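Local coordinates for GTPase activator-like protein (Chaetomium thermophilum, PDB 5HIU) that probably acts as a GTPase-activating protein of the TSC2 (tuberin) family, of which this chain is the all-helical N-terminal part, at residues A[115-119]-A[146-150]. Numbering follows the deposited sequence.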
loop_
_atom_site.group_PDB
_atom_site.type_symbol
_atom_site.label_atom_id
_atom_site.label_comp_id
_atom_site.label_asym_id
_atom_site.label_seq_id
_atom_site.Cartn_x
_atom_site.Cartn_y
_atom_site.Cartn_z
ATOM N N PHE A 115 24.008 -4.515 -2.889
ATOM C CA PHE A 115 22.738 -4.588 -2.184
ATOM C C PHE A 115 21.963 -5.895 -2.468
ATOM O O PHE A 115 21.301 -6.432 -1.584
ATOM C CB PHE A 115 21.897 -3.351 -2.518
ATOM C CG PHE A 115 20.625 -3.243 -1.725
ATOM C CD1 PHE A 115 20.657 -2.940 -0.375
ATOM C CD2 PHE A 115 19.395 -3.434 -2.336
ATOM C CE1 PHE A 115 19.491 -2.821 0.351
ATOM C CE2 PHE A 115 18.227 -3.309 -1.617
ATOM C CZ PHE A 115 18.272 -3.011 -0.266
ATOM N N CYS A 116 22.039 -6.406 -3.686
ATOM C CA CYS A 116 21.299 -7.611 -4.035
ATOM C C CYS A 116 21.745 -8.735 -3.100
ATOM O O CYS A 116 20.918 -9.428 -2.512
ATOM C CB CYS A 116 21.465 -7.972 -5.515
ATOM S SG CYS A 116 23.170 -8.275 -6.052
ATOM N N TYR A 117 23.054 -8.857 -2.899
ATOM C CA TYR A 117 23.597 -9.851 -1.997
ATOM C C TYR A 117 23.136 -9.682 -0.539
ATOM O O TYR A 117 22.805 -10.671 0.137
ATOM C CB TYR A 117 25.119 -9.809 -2.074
ATOM C CG TYR A 117 25.692 -10.382 -3.360
ATOM C CD1 TYR A 117 25.569 -11.735 -3.647
ATOM C CD2 TYR A 117 26.378 -9.583 -4.266
ATOM C CE1 TYR A 117 26.085 -12.272 -4.800
ATOM C CE2 TYR A 117 26.917 -10.125 -5.434
ATOM C CZ TYR A 117 26.768 -11.472 -5.686
ATOM O OH TYR A 117 27.286 -12.042 -6.828
ATOM N N GLN A 118 23.112 -8.442 -0.052
ATOM C CA GLN A 118 22.651 -8.175 1.311
ATOM C C GLN A 118 21.207 -8.625 1.522
ATOM O O GLN A 118 20.903 -9.312 2.492
ATOM C CB GLN A 118 22.694 -6.695 1.614
ATOM C CG GLN A 118 24.027 -6.050 1.432
ATOM C CD GLN A 118 24.078 -4.773 2.192
ATOM O OE1 GLN A 118 23.789 -3.723 1.646
ATOM N NE2 GLN A 118 24.381 -4.860 3.469
ATOM N N LEU A 119 20.343 -8.160 0.619
ATOM C CA LEU A 119 18.944 -8.557 0.478
ATOM C C LEU A 119 18.804 -10.048 0.589
ATOM O O LEU A 119 18.084 -10.541 1.448
ATOM C CB LEU A 119 18.494 -8.221 -0.941
ATOM C CG LEU A 119 17.239 -7.471 -1.376
ATOM C CD1 LEU A 119 15.958 -8.110 -0.873
ATOM C CD2 LEU A 119 17.268 -6.021 -0.955
ATOM N N TRP A 146 16.531 0.339 4.345
ATOM C CA TRP A 146 16.693 -0.246 3.033
ATOM C C TRP A 146 15.602 0.135 2.020
ATOM O O TRP A 146 15.867 0.181 0.824
ATOM C CB TRP A 146 16.741 -1.765 3.201
ATOM C CG TRP A 146 18.050 -2.264 3.670
ATOM C CD1 TRP A 146 19.117 -1.529 4.100
ATOM C CD2 TRP A 146 18.442 -3.622 3.748
ATOM N NE1 TRP A 146 20.149 -2.361 4.436
ATOM C CE2 TRP A 146 19.758 -3.651 4.222
ATOM C CE3 TRP A 146 17.806 -4.821 3.451
ATOM C CZ2 TRP A 146 20.443 -4.823 4.423
ATOM C CZ3 TRP A 146 18.484 -5.987 3.654
ATOM C CH2 TRP A 146 19.800 -5.983 4.125
ATOM N N LEU A 147 14.383 0.376 2.493
ATOM C CA LEU A 147 13.306 0.794 1.613
ATOM C C LEU A 147 13.656 2.112 0.976
ATOM O O LEU A 147 13.478 2.301 -0.227
ATOM C CB LEU A 147 12.001 0.995 2.383
ATOM C CG LEU A 147 10.956 -0.098 2.310
ATOM C CD1 LEU A 147 9.775 0.340 3.164
ATOM C CD2 LEU A 147 10.522 -0.344 0.883
ATOM N N ASN A 148 14.113 3.041 1.814
ATOM C CA ASN A 148 14.491 4.356 1.348
ATOM C C ASN A 148 15.583 4.168 0.299
ATOM O O ASN A 148 15.427 4.579 -0.842
ATOM C CB ASN A 148 14.966 5.199 2.523
ATOM C CG ASN A 148 15.184 6.666 2.167
ATOM O OD1 ASN A 148 14.426 7.278 1.423
ATOM N ND2 ASN A 148 16.213 7.241 2.736
ATOM N N GLN A 149 16.660 3.489 0.677
ATOM C CA GLN A 149 17.741 3.217 -0.247
ATOM C C GLN A 149 17.180 2.613 -1.509
ATOM O O GLN A 149 17.437 3.124 -2.607
ATOM C CB GLN A 149 18.740 2.229 0.342
ATOM C CG GLN A 149 19.773 2.823 1.287
ATOM C CD GLN A 149 20.849 1.810 1.680
ATOM O OE1 GLN A 149 21.122 0.825 0.955
ATOM N NE2 GLN A 149 21.467 2.041 2.838
ATOM N N ALA A 150 16.404 1.536 -1.362
ATOM C CA ALA A 150 16.058 0.716 -2.526
ATOM C C ALA A 150 15.180 1.491 -3.482
ATOM O O ALA A 150 15.404 1.506 -4.695
ATOM C CB ALA A 150 15.381 -0.576 -2.123
#
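An edge-to-face aromatic pair, Phe115 against Trp146, joins two roughly antiparallel helices, 115-126 and 139-163, in the alpha-solenoid-like, all-helical N-terminal part of TSC2. The axes of the short segments make 148° between their N-to-C directions and approach to 12.6 Å, a separation that large aromatic side chains bridge. The T-shape follows from the ring planes, inclined at 76°, and from the 5.1 Å between the centroids of the Phe115 ring and the five-membered ring of Trp146. Phe115 directs its CE1 corner at one face of the indole, 3.6 Å from Trp146 CD2 at the junction of the two fused rings. Its CG lies anti to the backbone N (chi1 -173°), which carries the ring toward helix 139-163 although the CB itself does not point straight at that helix. The same ring reaches the next turn of the partner helix, where Phe115 CE2 meets the methyl of Ala150, CB, at 4.0 Å. Five of the six touching residues are buried, and the absence of any hydrogen bond between the segments fits a mainly apolar contact. Gln118 joins it through its aliphatic root, while its amide NE2 donates elsewhere, to the carbonyl oxygen of Leu106. Helix 179-198 adjoins both partners, touching Leu119 through Gln186 and Ala150 through Leu187. At the far rim of the indole, the outer carbons of the six-membered ring approach Gln118 and Leu119: Trp146 CZ3 is 4.1 Å from Leu119 CA, and Trp146 CH2 is 3.9 Å from Gln118 CB.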